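Octenoyl-CoA reductase/carboxylase (Streptomyces sp., PDB 4A0S) probably catalyses the NADPH-dependent reductive carboxylation of 2-octenoyl-CoA, supplying an extender unit for cinnabaramide polyketide biosynthesis. Local coordinates at residues H140-D145 / D154-T159; I126-W131 / V179-L184; P248-S253 / A259-L264. One frame throughout, in Å; residues are numbered along the deposited sequence.

Interaction 1: residues H140-D145 / D154-T159. With CO8 (octanoyl-coenzyme A), chain E.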
loop_
_atom_site.group_PDB
_atom_site.type_symbol
_atom_site.label_atom_id
_atom_site.label_comp_id
_atom_site.label_asym_id
_atom_site.label_seq_id
_atom_site.Cartn_x
_atom_site.Cartn_y
_atom_site.Cartn_z
ATOM N N HIS A 140 -8.568 -24.973 5.628
ATOM C CA HIS A 140 -7.528 -24.483 4.737
ATOM C C HIS A 140 -6.164 -24.775 5.364
ATOM O O HIS A 140 -6.080 -25.079 6.544
ATOM C CB HIS A 140 -7.722 -22.999 4.407
ATOM C CG HIS A 140 -7.523 -22.086 5.571
ATOM N ND1 HIS A 140 -6.276 -21.734 6.033
ATOM C CD2 HIS A 140 -8.413 -21.432 6.352
ATOM C CE1 HIS A 140 -6.402 -20.908 7.055
ATOM N NE2 HIS A 140 -7.691 -20.718 7.277
ATOM N N PRO A 141 -5.097 -24.714 4.553
ATOM C CA PRO A 141 -3.822 -25.307 4.957
ATOM C C PRO A 141 -2.912 -24.474 5.864
ATOM O O PRO A 141 -1.889 -24.986 6.300
ATOM C CB PRO A 141 -3.110 -25.542 3.617
ATOM C CG PRO A 141 -3.676 -24.478 2.721
ATOM C CD PRO A 141 -5.140 -24.447 3.112
ATOM N N ALA A 142 -3.260 -23.212 6.107
ATOM C CA ALA A 142 -2.391 -22.326 6.884
ATOM C C ALA A 142 -2.375 -22.704 8.356
ATOM O O ALA A 142 -3.227 -22.282 9.136
ATOM C CB ALA A 142 -2.770 -20.857 6.676
ATOM N N HIS A 143 -1.381 -23.504 8.715
ATOM C CA HIS A 143 -1.211 -24.013 10.074
ATOM C C HIS A 143 -0.195 -23.089 10.706
ATOM O O HIS A 143 1.002 -23.190 10.450
ATOM C CB HIS A 143 -0.709 -25.449 9.977
ATOM C CG HIS A 143 -0.526 -26.139 11.291
ATOM N ND1 HIS A 143 0.635 -26.032 12.027
ATOM C CD2 HIS A 143 -1.308 -27.024 11.950
ATOM C CE1 HIS A 143 0.542 -26.791 13.104
ATOM N NE2 HIS A 143 -0.624 -27.407 13.080
ATOM N N VAL A 144 -0.677 -22.131 11.479
ATOM C CA VAL A 144 0.188 -21.025 11.863
ATOM C C VAL A 144 0.222 -20.877 13.376
ATOM O O VAL A 144 -0.669 -21.370 14.075
ATOM C CB VAL A 144 -0.230 -19.697 11.183
ATOM C CG1 VAL A 144 -0.383 -19.900 9.661
ATOM C CG2 VAL A 144 -1.523 -19.166 11.770
ATOM N N ASP A 145 1.242 -20.175 13.856
ATOM C CA ASP A 145 1.449 -19.973 15.279
ATOM C C ASP A 145 0.954 -18.582 15.621
ATOM O O ASP A 145 1.569 -17.594 15.289
ATOM C CB ASP A 145 2.932 -20.132 15.626
ATOM C CG ASP A 145 3.189 -20.126 17.114
ATOM O OD1 ASP A 145 2.406 -19.523 17.876
ATOM O OD2 ASP A 145 4.187 -20.744 17.532
ATOM N N ASP A 154 0.293 -10.727 9.394
ATOM C CA ASP A 154 -0.074 -11.546 8.243
ATOM C C ASP A 154 0.096 -12.988 8.681
ATOM O O ASP A 154 1.201 -13.425 8.982
ATOM C CB ASP A 154 0.809 -11.240 7.022
ATOM C CG ASP A 154 0.294 -11.881 5.745
ATOM O OD1 ASP A 154 -0.260 -12.996 5.814
ATOM O OD2 ASP A 154 0.453 -11.260 4.668
ATOM N N GLY A 155 -1.020 -13.705 8.741
ATOM C CA GLY A 155 -1.030 -15.080 9.213
ATOM C C GLY A 155 -0.081 -15.978 8.458
ATOM O O GLY A 155 0.396 -16.962 9.004
ATOM N N MET A 156 0.223 -15.632 7.211
ATOM C CA MET A 156 1.162 -16.416 6.439
ATOM C C MET A 156 2.627 -16.188 6.821
ATOM O O MET A 156 3.484 -16.946 6.396
ATOM C CB MET A 156 0.973 -16.171 4.942
ATOM C CG MET A 156 -0.136 -17.003 4.333
ATOM S SD MET A 156 -0.004 -18.755 4.760
ATOM C CE MET A 156 1.544 -19.161 3.929
ATOM N N LEU A 157 2.911 -15.166 7.630
ATOM C CA LEU A 157 4.278 -14.670 7.695
ATOM C C LEU A 157 5.111 -15.167 8.853
ATOM O O LEU A 157 6.325 -14.951 8.864
ATOM C CB LEU A 157 4.330 -13.134 7.594
ATOM C CG LEU A 157 4.489 -12.632 6.146
ATOM C CD1 LEU A 157 5.888 -12.932 5.668
ATOM C CD2 LEU A 157 3.472 -13.250 5.185
ATOM N N GLY A 158 4.472 -15.842 9.795
ATOM C CA GLY A 158 5.161 -16.306 10.994
ATOM C C GLY A 158 6.178 -17.344 10.601
ATOM O O GLY A 158 5.976 -18.071 9.648
ATOM N N THR A 159 7.282 -17.426 11.335
ATOM C CA THR A 159 8.307 -18.407 10.980
ATOM C C THR A 159 7.810 -19.828 11.249
ATOM O O THR A 159 8.372 -20.785 10.740
ATOM C CB THR A 159 9.620 -18.155 11.729
ATOM O OG1 THR A 159 9.418 -18.355 13.122
ATOM C CG2 THR A 159 10.070 -16.742 11.526
HETATM N N1A CO8 E . 16.258 -36.422 2.723
HETATM C C2A CO8 E . 16.239 -35.965 3.976
HETATM N N3A CO8 E . 16.492 -34.690 4.247
HETATM C C4A CO8 E . 16.771 -33.835 3.238
HETATM C C5A CO8 E . 16.797 -34.269 1.918
HETATM C C6A CO8 E . 16.530 -35.613 1.671
HETATM N N6A CO8 E . 16.535 -36.078 0.417
HETATM N N7A CO8 E . 17.090 -33.223 1.144
HETATM C C8A CO8 E . 17.248 -32.166 1.945
HETATM N N9A CO8 E . 17.055 -32.540 3.220
HETATM C C1B CO8 E . 17.128 -31.709 4.453
HETATM C C2B CO8 E . 18.582 -31.416 4.838
HETATM O O2B CO8 E . 18.732 -31.469 6.275
HETATM C C3B CO8 E . 18.741 -29.988 4.322
HETATM O O3B CO8 E . 19.750 -29.301 5.048
HETATM P P3B CO8 E . 21.176 -29.147 4.297
HETATM O O7A CO8 E . 22.297 -29.706 5.339
HETATM O O8A CO8 E . 21.278 -30.239 3.069
HETATM O O9A CO8 E . 21.405 -27.770 3.814
HETATM C C4B CO8 E . 17.370 -29.371 4.574
HETATM O O4B CO8 E . 16.451 -30.427 4.260
HETATM C C5B CO8 E . 17.033 -28.279 3.550
HETATM O O5B CO8 E . 15.678 -27.832 3.758
HETATM P P1A CO8 E . 15.323 -26.889 5.053
HETATM O O1A CO8 E . 13.699 -26.575 4.950
HETATM O O2A CO8 E . 15.621 -27.516 6.379
HETATM O O3A CO8 E . 16.254 -25.541 4.895
HETATM P P2A CO8 E . 15.910 -24.129 4.131
HETATM O O4A CO8 E . 17.266 -23.641 3.443
HETATM O O5A CO8 E . 15.317 -23.076 5.020
HETATM O O6A CO8 E . 14.917 -24.499 2.888
HETATM C CBP CO8 E . 12.958 -24.276 1.418
HETATM C CCP CO8 E . 13.812 -23.641 2.541
HETATM C CDP CO8 E . 13.809 -24.205 0.139
HETATM C CEP CO8 E . 11.720 -23.398 1.232
HETATM C CAP CO8 E . 12.579 -25.746 1.803
HETATM O OAP CO8 E . 11.998 -25.862 3.142
HETATM C C9P CO8 E . 11.688 -26.471 0.757
HETATM O O9P CO8 E . 12.197 -26.864 -0.299
HETATM N N8P CO8 E . 10.391 -26.665 1.088
HETATM C C7P CO8 E . 9.446 -27.426 0.217
HETATM C C6P CO8 E . 8.475 -26.554 -0.628
HETATM C C5P CO8 E . 8.365 -27.164 -2.046
HETATM O O5P CO8 E . 9.361 -27.231 -2.761
HETATM N N4P CO8 E . 7.242 -27.755 -2.450
HETATM C C3P CO8 E . 5.891 -27.694 -1.905
HETATM C C2P CO8 E . 5.162 -26.906 -3.003
HETATM S S1P CO8 E . 4.404 -25.370 -2.352
HETATM C "C1'" CO8 E . 2.766 -25.922 -2.283
HETATM O "O1'" CO8 E . 2.315 -26.806 -3.034
HETATM C "C2'" CO8 E . 2.021 -25.310 -1.297
HETATM C "C3'" CO8 E . 0.691 -25.586 -1.078
HETATM C "C4'" CO8 E . 0.006 -24.885 -0.077
HETATM C "C5'" CO8 E . 0.872 -24.159 0.941
HETATM C "C6'" CO8 E . -0.120 -23.629 2.000
HETATM C "C7'" CO8 E . 0.595 -22.680 2.920
HETATM C "C8'" CO8 E . -0.382 -22.288 4.033
#
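Ala-142 and Met-156 meet at the far end of the acyl pocket in the GroES-like part of the subunit, where the terminal methyl of octanoyl-coenzyme A comes to rest. Ala-142, on the short strand 142-143, points its methyl at the other segment, and CB lies 4.0 Å from Met-156 SD. Carbon C8' of the ligand sits beside this pair, 3.6 Å from Met-156 SD and 3.5 Å from Ala-142 CA. Met-156 leaves its backbone heading away from residues 140-145, but bends at CB-CG and again at CG-SD (chi2 -50°, chi3 -65°). The folded chain brings the sulfur back to Ala-142 and sets CE against the last two acyl carbons, C7' and C8'. Pro-141 adds its ring nearer the thioester, CG packing on C6' at 3.7 Å. Farther along, Val-144 presses its CG1 methyl against the peptide oxygen of Gly-155, a tight 3.1 Å.

The turn that carries Met-156 is firmly built. Residues 154-157 form a type I beta turn, Leu-157 N bonding to Asp-154 O at 2.8 Å, and Asp-154 OD1 accepts from Met-156 N at 3.0 Å to make an Asx turn. That N-H reaches the oxygen on its anti side, 28° out of the carboxylate plane. The other oxygen, Asp-154 OD2, makes salt bridges with Arg-208 and Arg-214, so the aspartate acts as a second shell behind the methionine. Arg-328 of the second subunit bonds to Met-156 O.

Methyls, a thioether and a proline ring meet the end of the acyl chain here, so the fit rests on dispersion and shape, which is consistent with a pocket suited to a medium-length aliphatic chain.

Interaction 2: residues I126-W131 / V179-L184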
loop_
_atom_site.group_PDB
_atom_site.type_symbol
_atom_site.label_atom_id
_atom_site.label_comp_id
_atom_site.label_asym_id
_atom_site.label_seq_id
_atom_site.Cartn_x
_atom_site.Cartn_y
_atom_site.Cartn_z
ATOM N N ILE A 126 -9.721 -27.456 24.425
ATOM C CA ILE A 126 -10.336 -26.607 25.445
ATOM C C ILE A 126 -10.116 -25.130 25.172
ATOM O O ILE A 126 -10.759 -24.266 25.776
ATOM C CB ILE A 126 -9.842 -26.948 26.854
ATOM C CG1 ILE A 126 -8.309 -26.794 26.946
ATOM C CG2 ILE A 126 -10.319 -28.366 27.209
ATOM C CD1 ILE A 126 -7.789 -26.604 28.385
ATOM N N GLY A 127 -9.172 -24.847 24.281
ATOM C CA GLY A 127 -8.883 -23.472 23.891
ATOM C C GLY A 127 -9.550 -23.060 22.600
ATOM O O GLY A 127 -9.309 -21.963 22.095
ATOM N N VAL A 128 -10.390 -23.926 22.048
ATOM C CA VAL A 128 -11.039 -23.598 20.784
ATOM C C VAL A 128 -12.339 -22.865 21.072
ATOM O O VAL A 128 -13.121 -23.277 21.929
ATOM C CB VAL A 128 -11.279 -24.860 19.930
ATOM C CG1 VAL A 128 -12.117 -24.537 18.684
ATOM C CG2 VAL A 128 -9.954 -25.457 19.545
ATOM N N ARG A 129 -12.541 -21.755 20.374
ATOM C CA ARG A 129 -13.751 -20.982 20.507
ATOM C C ARG A 129 -14.734 -21.287 19.406
ATOM O O ARG A 129 -14.346 -21.599 18.284
ATOM C CB ARG A 129 -13.415 -19.498 20.490
ATOM C CG ARG A 129 -12.685 -19.117 21.753
ATOM C CD ARG A 129 -12.320 -17.680 21.794
ATOM N NE ARG A 129 -11.131 -17.394 21.012
ATOM C CZ ARG A 129 -9.882 -17.712 21.354
ATOM N NH1 ARG A 129 -9.606 -18.383 22.476
ATOM N NH2 ARG A 129 -8.894 -17.376 20.545
ATOM N N ARG A 130 -16.010 -21.220 19.773
ATOM C CA ARG A 130 -17.127 -21.115 18.837
ATOM C C ARG A 130 -17.446 -22.398 18.093
ATOM O O ARG A 130 -18.610 -22.806 18.057
ATOM C CB ARG A 130 -16.960 -19.923 17.885
ATOM C CG ARG A 130 -16.988 -18.573 18.584
ATOM C CD ARG A 130 -16.804 -17.450 17.564
ATOM N NE ARG A 130 -15.455 -17.423 16.992
ATOM C CZ ARG A 130 -14.387 -16.896 17.589
ATOM N NH1 ARG A 130 -14.492 -16.350 18.794
ATOM N NH2 ARG A 130 -13.207 -16.917 16.982
ATOM N N TRP A 131 -16.449 -23.044 17.504
ATOM C CA TRP A 131 -16.699 -24.321 16.834
ATOM C C TRP A 131 -17.230 -25.344 17.798
ATOM O O TRP A 131 -16.870 -25.375 18.975
ATOM C CB TRP A 131 -15.442 -24.892 16.187
ATOM C CG TRP A 131 -14.916 -23.987 15.186
ATOM C CD1 TRP A 131 -13.784 -23.245 15.279
ATOM C CD2 TRP A 131 -15.523 -23.658 13.944
ATOM N NE1 TRP A 131 -13.630 -22.483 14.154
ATOM C CE2 TRP A 131 -14.683 -22.719 13.312
ATOM C CE3 TRP A 131 -16.685 -24.079 13.287
ATOM C CZ2 TRP A 131 -14.971 -22.184 12.054
ATOM C CZ3 TRP A 131 -16.978 -23.540 12.038
ATOM C CH2 TRP A 131 -16.130 -22.609 11.438
ATOM N N VAL A 179 -6.579 -30.136 13.043
ATOM C CA VAL A 179 -6.303 -28.817 12.520
ATOM C C VAL A 179 -6.283 -27.824 13.646
ATOM O O VAL A 179 -6.933 -28.021 14.658
ATOM C CB VAL A 179 -7.366 -28.391 11.481
ATOM C CG1 VAL A 179 -7.568 -29.490 10.451
ATOM C CG2 VAL A 179 -8.721 -28.062 12.141
ATOM N N ARG A 180 -5.543 -26.741 13.463
ATOM C CA ARG A 180 -5.675 -25.623 14.372
ATOM C C ARG A 180 -6.996 -24.926 14.066
ATOM O O ARG A 180 -7.432 -24.884 12.925
ATOM C CB ARG A 180 -4.501 -24.661 14.236
ATOM C CG ARG A 180 -3.185 -25.315 14.589
ATOM C CD ARG A 180 -2.137 -24.281 14.971
ATOM N NE ARG A 180 -1.119 -24.920 15.811
ATOM C CZ ARG A 180 0.134 -24.495 15.930
ATOM N NH1 ARG A 180 0.534 -23.421 15.270
ATOM N NH2 ARG A 180 0.993 -25.125 16.714
ATOM N N ALA A 181 -7.624 -24.393 15.104
ATOM C CA ALA A 181 -8.912 -23.754 14.953
ATOM C C ALA A 181 -8.842 -22.627 13.912
ATOM O O ALA A 181 -9.834 -22.313 13.264
ATOM C CB ALA A 181 -9.385 -23.239 16.281
ATOM N N SER A 182 -7.662 -22.045 13.741
ATOM C CA SER A 182 -7.496 -20.954 12.785
ATOM C C SER A 182 -7.303 -21.457 11.358
ATOM O O SER A 182 -6.974 -20.669 10.457
ATOM C CB SER A 182 -6.323 -20.069 13.185
ATOM O OG SER A 182 -5.146 -20.844 13.251
ATOM N N GLN A 183 -7.517 -22.761 11.159
ATOM C CA GLN A 183 -7.590 -23.336 9.817
ATOM C C GLN A 183 -9.030 -23.519 9.371
ATOM O O GLN A 183 -9.284 -23.867 8.220
ATOM C CB GLN A 183 -6.907 -24.701 9.775
ATOM C CG GLN A 183 -5.421 -24.673 10.031
ATOM C CD GLN A 183 -4.859 -26.072 9.997
ATOM O OE1 GLN A 183 -4.478 -26.624 11.022
ATOM N NE2 GLN A 183 -4.865 -26.677 8.813
ATOM N N LEU A 184 -9.959 -23.290 10.296
ATOM C CA LEU A 184 -11.369 -23.599 10.077
ATOM C C LEU A 184 -12.189 -22.441 9.563
ATOM O O LEU A 184 -12.100 -21.319 10.090
ATOM C CB LEU A 184 -12.007 -24.085 11.378
ATOM C CG LEU A 184 -11.536 -25.456 11.843
ATOM C CD1 LEU A 184 -12.161 -25.776 13.159
ATOM C CD2 LEU A 184 -11.927 -26.522 10.824
HETATM O O HOH W 1 -11.669 -20.737 13.693
#
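The indole of Trp-131 carries Leu-184 on one face and a water at its edge. Leu-184 CD1 stands 3.7 Å from the centroid of the five-membered ring, only 10° off the normal, a CH-pi contact. Leu-184 CB covers the same ring system nearer its rim, 3.6 Å from Trp-131 CE2, as the two side chains run past one another in opposite directions. In the ring plane, the water accepts from Trp-131 NE1 at 2.7 Å. It also lies 2.5 Å from Ala-181 O, a short approach whose hydrogen bond is less certain. With CG anti to its own carbonyl carbon (chi1 -60°), Trp-131 turns the indole from its loop toward Leu-184. Beside it, Val-128 straddles the methyl of Ala-181 with both branches, CG1 being 3.9 Å from Ala-181 CB.

The contact sets the loop before strand 136-139 against the turn after strand 176-180, and Val-65 touches both Val-128 and Leu-184. Gln-147 of the third subunit packs on Trp-131 and Ala-181, while Arg-130 forms a salt bridge to Asp-145 of that subunit. Replacing Trp-131 with an alanine would probably bare the side of Leu-184 and leave the water without its NE1 donor. Apolar cover thus does most of the joining, and the one indole N-H is satisfied through water.

Interaction 3: residues P248-S253 / A259-L264. With NAP (NADP nicotinamide-adenine-dinucleotide phosphate), chain F.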
loop_
_atom_site.group_PDB
_atom_site.type_symbol
_atom_site.label_atom_id
_atom_site.label_comp_id
_atom_site.label_asym_id
_atom_site.label_seq_id
_atom_site.Cartn_x
_atom_site.Cartn_y
_atom_site.Cartn_z
ATOM N N PRO A 248 -8.691 -12.363 -17.774
ATOM C CA PRO A 248 -7.706 -13.425 -17.647
ATOM C C PRO A 248 -7.250 -13.869 -19.016
ATOM O O PRO A 248 -8.056 -13.933 -19.942
ATOM C CB PRO A 248 -8.490 -14.538 -16.960
ATOM C CG PRO A 248 -9.887 -14.373 -17.480
ATOM C CD PRO A 248 -10.077 -12.876 -17.704
ATOM N N VAL A 249 -5.962 -14.130 -19.170
ATOM C CA VAL A 249 -5.509 -14.822 -20.355
ATOM C C VAL A 249 -4.884 -16.133 -19.902
ATOM O O VAL A 249 -3.872 -16.155 -19.211
ATOM C CB VAL A 249 -4.563 -13.977 -21.228
ATOM C CG1 VAL A 249 -4.216 -14.723 -22.490
ATOM C CG2 VAL A 249 -5.224 -12.662 -21.598
ATOM N N ALA A 250 -5.536 -17.225 -20.275
ATOM C CA ALA A 250 -5.109 -18.529 -19.850
ATOM C C ALA A 250 -3.993 -18.989 -20.752
ATOM O O ALA A 250 -4.088 -18.867 -21.966
ATOM C CB ALA A 250 -6.277 -19.503 -19.911
ATOM N N VAL A 251 -2.935 -19.524 -20.156
ATOM C CA VAL A 251 -1.947 -20.257 -20.917
ATOM C C VAL A 251 -2.118 -21.715 -20.567
ATOM O O VAL A 251 -2.014 -22.102 -19.403
ATOM C CB VAL A 251 -0.513 -19.797 -20.648
ATOM C CG1 VAL A 251 0.440 -20.459 -21.644
ATOM C CG2 VAL A 251 -0.427 -18.296 -20.732
ATOM N N VAL A 252 -2.413 -22.520 -21.584
ATOM C CA VAL A 252 -2.589 -23.952 -21.393
ATOM C C VAL A 252 -1.718 -24.693 -22.401
ATOM O O VAL A 252 -1.294 -24.121 -23.409
ATOM C CB VAL A 252 -4.067 -24.391 -21.577
ATOM C CG1 VAL A 252 -4.957 -23.783 -20.500
ATOM C CG2 VAL A 252 -4.576 -24.060 -22.979
ATOM N N SER A 253 -1.444 -25.961 -22.130
ATOM C CA SER A 253 -0.576 -26.726 -23.019
ATOM C C SER A 253 -1.352 -27.648 -23.944
ATOM O O SER A 253 -0.752 -28.305 -24.786
ATOM C CB SER A 253 0.469 -27.507 -22.219
ATOM O OG SER A 253 -0.151 -28.510 -21.446
ATOM N N ALA A 259 -10.203 -26.191 -23.212
ATOM C CA ALA A 259 -11.622 -26.430 -22.997
ATOM C C ALA A 259 -11.964 -26.182 -21.528
ATOM O O ALA A 259 -12.974 -25.544 -21.213
ATOM C CB ALA A 259 -11.988 -27.819 -23.423
ATOM N N ALA A 260 -11.103 -26.672 -20.636
ATOM C CA ALA A 260 -11.292 -26.485 -19.195
ATOM C C ALA A 260 -11.366 -25.009 -18.823
ATOM O O ALA A 260 -12.302 -24.576 -18.141
ATOM C CB ALA A 260 -10.173 -27.172 -18.438
ATOM N N VAL A 261 -10.401 -24.227 -19.288
ATOM C CA VAL A 261 -10.387 -22.794 -18.944
ATOM C C VAL A 261 -11.531 -22.036 -19.627
ATOM O O VAL A 261 -12.031 -21.051 -19.091
ATOM C CB VAL A 261 -9.033 -22.096 -19.240
ATOM C CG1 VAL A 261 -7.897 -22.739 -18.462
ATOM C CG2 VAL A 261 -8.717 -22.098 -20.730
ATOM N N ARG A 262 -11.962 -22.490 -20.797
ATOM C CA ARG A 262 -13.092 -21.825 -21.436
ATOM C C ARG A 262 -14.350 -22.095 -20.644
ATOM O O ARG A 262 -15.190 -21.219 -20.497
ATOM C CB ARG A 262 -13.249 -22.274 -22.882
ATOM C CG ARG A 262 -12.136 -21.795 -23.729
ATOM C CD ARG A 262 -12.388 -22.062 -25.185
ATOM N NE ARG A 262 -11.363 -21.373 -25.942
ATOM C CZ ARG A 262 -11.406 -20.080 -26.247
ATOM N NH1 ARG A 262 -12.442 -19.341 -25.878
ATOM N NH2 ARG A 262 -10.404 -19.528 -26.921
ATOM N N ALA A 263 -14.457 -23.308 -20.095
ATOM C CA ALA A 263 -15.608 -23.688 -19.274
ATOM C C ALA A 263 -15.694 -22.852 -18.002
ATOM O O ALA A 263 -16.772 -22.699 -17.416
ATOM C CB ALA A 263 -15.553 -25.180 -18.939
ATOM N N LEU A 264 -14.548 -22.317 -17.574
ATOM C CA LEU A 264 -14.489 -21.357 -16.479
ATOM C C LEU A 264 -14.695 -19.918 -16.965
ATOM O O LEU A 264 -14.608 -18.967 -16.184
ATOM C CB LEU A 264 -13.143 -21.470 -15.768
ATOM C CG LEU A 264 -12.819 -22.835 -15.157
ATOM C CD1 LEU A 264 -11.344 -22.881 -14.797
ATOM C CD2 LEU A 264 -13.651 -23.109 -13.941
HETATM P PA NAP F . -2.160 -28.600 -10.963
HETATM O O1A NAP F . -3.691 -28.686 -10.606
HETATM O O2A NAP F . -1.502 -29.869 -11.415
HETATM O O5B NAP F . -2.051 -27.557 -12.089
HETATM C C5B NAP F . -0.748 -27.190 -12.496
HETATM C C4B NAP F . -0.863 -26.705 -13.932
HETATM O O4B NAP F . 0.460 -26.293 -14.305
HETATM C C3B NAP F . -1.293 -27.814 -14.915
HETATM O O3B NAP F . -2.572 -27.439 -15.383
HETATM C C2B NAP F . -0.344 -27.664 -16.095
HETATM O O2B NAP F . -0.825 -26.725 -17.054
HETATM C C1B NAP F . 0.891 -27.095 -15.494
HETATM N N9A NAP F . 1.720 -28.220 -14.994
HETATM C C8A NAP F . 1.335 -29.405 -14.492
HETATM N N7A NAP F . 2.402 -30.122 -14.118
HETATM C C5A NAP F . 3.459 -29.369 -14.392
HETATM C C6A NAP F . 4.807 -29.585 -14.254
HETATM N N6A NAP F . 5.244 -30.724 -13.717
HETATM N N1A NAP F . 5.636 -28.623 -14.629
HETATM C C2A NAP F . 5.191 -27.473 -15.127
HETATM N N3A NAP F . 3.910 -27.235 -15.302
HETATM C C4A NAP F . 3.034 -28.174 -14.934
HETATM O O3 NAP F . -1.329 -28.014 -9.726
HETATM P PN NAP F . -1.749 -26.684 -8.926
HETATM O O1N NAP F . -2.596 -27.266 -7.740
HETATM O O2N NAP F . -2.361 -25.610 -9.788
HETATM O O5D NAP F . -0.299 -26.307 -8.378
HETATM C C5D NAP F . 0.605 -25.802 -9.356
HETATM C C4D NAP F . 1.867 -25.489 -8.603
HETATM O O4D NAP F . 1.495 -24.520 -7.562
HETATM C C3D NAP F . 2.439 -26.693 -7.852
HETATM O O3D NAP F . 3.863 -26.537 -8.017
HETATM C C2D NAP F . 2.020 -26.472 -6.415
HETATM O O2D NAP F . 2.950 -27.078 -5.487
HETATM C C1D NAP F . 2.192 -24.966 -6.364
HETATM N N1N NAP F . 1.250 -24.481 -5.383
HETATM C C2N NAP F . 1.735 -23.611 -4.431
HETATM C C3N NAP F . 0.826 -23.156 -3.519
HETATM C C7N NAP F . 1.353 -22.234 -2.490
HETATM O O7N NAP F . 2.513 -21.811 -2.522
HETATM N N7N NAP F . 0.477 -21.976 -1.556
HETATM C C4N NAP F . -0.519 -23.538 -3.538
HETATM C C5N NAP F . -1.022 -24.400 -4.497
HETATM C C6N NAP F . -0.121 -24.872 -5.438
HETATM P P2B NAP F . -0.122 -26.804 -18.500
HETATM O O1X NAP F . -1.266 -25.959 -19.295
HETATM O O2X NAP F . 1.275 -26.001 -18.504
HETATM O O3X NAP F . -0.076 -28.293 -18.741
#
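Strand 247-252 and helix 255-263 follow each other in the chain and lie one over the other, their backbones nearest at Ala-250 and Val-261, whose CA atoms are 6.8 Å apart. Val-261 carries the helix side of the contact by itself. Its CB points toward the strand; CG2 lies closest to Ala-250 CB, at 3.7 Å, and CG1 to Val-252 CG1, at 3.7 Å, each methyl also lying near the other partner. Placing CG1 anti to the carbonyl carbon (chi1 -60°) lets the valine fork reach both strand residues. Val-252 uses the same branch, and the two valine side chains run antiparallel past one another. All three residues are buried and the contact is purely aliphatic. The small methyl of Ala-250 lets the helix ride close to the sheet.

Where the strand ends, the chain turns to the cofactor. Ser-253 OG donates to O3X of the NADP 2'-phosphate at 2.7 Å, its hydroxyl sitting between the backbone N and carbonyl carbon (chi1 67°). Ser-253 N makes a weak, bent bond to O1X of the same phosphate, 2.8 Å long with an angle of 125° at the hydrogen. Lys-257, in the same helix as Val-261, bonds to the cofactor as well. The end of the second strand is where Rossmann folds commonly read the adenosine ribose, and here it grips the phosphate that separates NADP from NAD.

The pair belongs to the beta-alpha-beta unit formed by strand 247-252, helix 255-263 and strand 269-271. Val-269 of the last strand touches both Val-252 and Val-261, Ile-238 of helix 232-243 packs against Val-261, and strand 223-226 flanks strand 247-252 in the parallel sheet.

Overall arrangement
From the N terminus, residues 126-131 come first and wait until 179-184 to close interaction 2, which joins the loop between strands 117-124 and 136-139 to the end of strand 176-180. Interaction 1 is nested inside it, tying strand 142-143 to the loop before strand 162-163. The two touch, with probable hydrogen bonds from Arg-180 NH1 to Val-144 O and from His-140 N to Gln-183 O, and both reach the third subunit. Interaction 3 follows in series, a short strand-to-helix connection in the Rossmann domain. Its centre is about 30 Å from that of interaction 1, across the chain's centre; interaction 1 lies at the acyl end of octanoyl-coenzyme A, interaction 3 at the 2'-phosphate of NADP.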